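Local coordinates for protein HigA antitoxin (Streptococcus pneumoniae TIGR4, PDB 6AF4) that is the antitoxin of a toxin-antitoxin pair and probably binds DNA through a helix-turn-helix domain, at residues Met33-Glu38 / Lys78-Leu83. Numbering follows the deposited sequence.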
loop_
_atom_site.group_PDB
_atom_site.type_symbol
_atom_site.label_atom_id
_atom_site.label_comp_id
_atom_site.label_asym_id
_atom_site.label_seq_id
_atom_site.Cartn_x
_atom_site.Cartn_y
_atom_site.Cartn_z
ATOM N N MET H 33 6.692 -1.703 10.225
ATOM C CA MET H 33 7.505 -1.385 11.392
ATOM C C MET H 33 8.579 -2.447 11.598
ATOM O O MET H 33 9.718 -2.127 11.925
ATOM C CB MET H 33 6.638 -1.262 12.649
ATOM C CG MET H 33 5.954 0.086 12.816
ATOM S SD MET H 33 4.977 0.197 14.334
ATOM C CE MET H 33 3.402 -0.446 13.780
ATOM N N SER H 34 8.206 -3.708 11.393
ATOM C CA SER H 34 9.131 -4.827 11.560
ATOM C C SER H 34 10.332 -4.722 10.631
ATOM O O SER H 34 11.474 -4.867 11.066
ATOM C CB SER H 34 8.416 -6.156 11.322
ATOM O OG SER H 34 7.485 -6.423 12.354
ATOM N N GLU H 35 10.065 -4.476 9.351
ATOM C CA GLU H 35 11.125 -4.361 8.357
ATOM C C GLU H 35 12.117 -3.264 8.729
ATOM O O GLU H 35 13.328 -3.447 8.612
ATOM C CB GLU H 35 10.538 -4.091 6.970
ATOM C CG GLU H 35 9.713 -5.238 6.404
ATOM C CD GLU H 35 10.524 -6.507 6.193
ATOM O OE1 GLU H 35 11.762 -6.414 6.052
ATOM O OE2 GLU H 35 9.918 -7.600 6.167
ATOM N N LEU H 36 11.598 -2.130 9.188
ATOM C CA LEU H 36 12.442 -1.014 9.596
ATOM C C LEU H 36 13.245 -1.355 10.846
ATOM O O LEU H 36 14.369 -0.888 11.020
ATOM C CB LEU H 36 11.596 0.235 9.836
ATOM C CG LEU H 36 10.933 0.794 8.576
ATOM C CD1 LEU H 36 10.047 1.977 8.905
ATOM C CD2 LEU H 36 11.990 1.184 7.562
ATOM N N ILE H 37 12.660 -2.174 11.715
ATOM C CA ILE H 37 13.331 -2.602 12.936
ATOM C C ILE H 37 14.371 -3.687 12.655
ATOM O O ILE H 37 15.505 -3.609 13.129
ATOM C CB ILE H 37 12.318 -3.118 13.975
ATOM C CG1 ILE H 37 11.475 -1.961 14.512
ATOM C CG2 ILE H 37 13.024 -3.823 15.122
ATOM C CD1 ILE H 37 10.219 -2.408 15.220
ATOM N N GLU H 38 13.981 -4.687 11.868
ATOM C CA GLU H 38 14.876 -5.786 11.508
ATOM C C GLU H 38 15.991 -5.319 10.577
ATOM O O GLU H 38 16.937 -6.056 10.308
ATOM C CB GLU H 38 14.096 -6.929 10.854
ATOM C CG GLU H 38 13.131 -7.641 11.793
ATOM C CD GLU H 38 12.236 -8.642 11.080
ATOM O OE1 GLU H 38 11.435 -8.222 10.216
ATOM O OE2 GLU H 38 12.331 -9.850 11.388
ATOM N N LYS H 78 9.159 1.767 -2.443
ATOM C CA LYS H 78 10.542 2.230 -2.533
ATOM C C LYS H 78 11.360 1.787 -1.325
ATOM O O LYS H 78 12.446 1.220 -1.469
ATOM C CB LYS H 78 10.599 3.754 -2.655
ATOM C CG LYS H 78 10.270 4.300 -4.036
ATOM C CD LYS H 78 10.584 5.788 -4.113
ATOM C CE LYS H 78 10.010 6.420 -5.369
ATOM N NZ LYS H 78 10.314 7.877 -5.434
ATOM N N VAL H 79 10.835 2.058 -0.135
ATOM C CA VAL H 79 11.519 1.704 1.103
ATOM C C VAL H 79 11.705 0.193 1.218
ATOM O O VAL H 79 12.780 -0.280 1.589
ATOM C CB VAL H 79 10.753 2.226 2.333
ATOM C CG1 VAL H 79 11.378 1.699 3.615
ATOM C CG2 VAL H 79 10.725 3.748 2.331
ATOM N N LEU H 80 10.662 -0.559 0.881
ATOM C CA LEU H 80 10.724 -2.019 0.937
ATOM C C LEU H 80 11.743 -2.589 -0.050
ATOM O O LEU H 80 12.429 -3.565 0.253
ATOM C CB LEU H 80 9.343 -2.624 0.666
ATOM C CG LEU H 80 8.297 -2.493 1.776
ATOM C CD1 LEU H 80 6.974 -3.102 1.338
ATOM C CD2 LEU H 80 8.787 -3.136 3.064
ATOM N N ALA H 81 11.835 -1.976 -1.227
ATOM C CA ALA H 81 12.738 -2.447 -2.276
ATOM C C ALA H 81 14.193 -2.408 -1.824
ATOM O O ALA H 81 14.974 -3.307 -2.139
ATOM C CB ALA H 81 12.557 -1.623 -3.537
ATOM N N SER H 82 14.547 -1.362 -1.084
ATOM C CA SER H 82 15.891 -1.227 -0.533
ATOM C C SER H 82 16.189 -2.348 0.457
ATOM O O SER H 82 17.343 -2.746 0.635
ATOM C CB SER H 82 16.054 0.130 0.154
ATOM O OG SER H 82 15.622 1.186 -0.686
ATOM N N LEU H 83 15.138 -2.853 1.095
ATOM C CA LEU H 83 15.271 -3.868 2.135
ATOM C C LEU H 83 15.081 -5.280 1.590
ATOM O O LEU H 83 15.175 -6.259 2.332
ATOM C CB LEU H 83 14.271 -3.608 3.266
ATOM C CG LEU H 83 14.652 -2.613 4.368
ATOM C CD1 LEU H 83 15.033 -1.263 3.804
ATOM C CD2 LEU H 83 13.513 -2.460 5.359
#
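Leu83 N donates to Leu80 O at 2.9 Å, a backbone bond spanning three residues that links the main chains of Leu80 and Leu83, two of the three residues of 78-83 that touch helix 20-40; the third is Val79. The contact packs helix 20-40 against helix 73-82 in the helical core of a helix-turn-helix domain of the Cro/XRE type. No hydrogen bond crosses between the segments, so the join rests on van der Waals contact, with 181 Å² buried in all.

Leu83 and Glu35 make the largest part of it, and their CA atoms, 7.5 Å apart, are the nearest pair. A single methyl of Leu83 does the work: CD2 lies 3.4 Å from Glu35 O and 3.8 Å from Glu35 CB, against the backbone as well as the side chain of helix 20-40. Glu35 contributes aliphatic carbon, its CG meeting Leu80 CD2 at 4.1 Å with the two side chains crossing at about a right angle. Glu35 is bent at chi2 (-62°), and its carboxylate OE1 makes a long, weak ion pair with Lys85.

Leu36 and Val79 form the purely apolar pair, also crossing nearly perpendicularly. Val79 CG1 stands opposite the backbone N (chi1 173°) and meets Leu36 CD2 at 4.0 Å. Leu36 also packs on Leu50 of helix 47-54 and on Ile61 of helix 58-65, and Val79 shares Ile61, so four helices converge here. Met33, Ser34 and Ile37 pack instead against another protein of the assembly.

Within 78-83, Lys78 O accepts twice from Ser82: weakly from the backbone N at 3.4 Å, and from the hydroxyl OG at 3.3 Å, tilted 26° from the carbonyl plane.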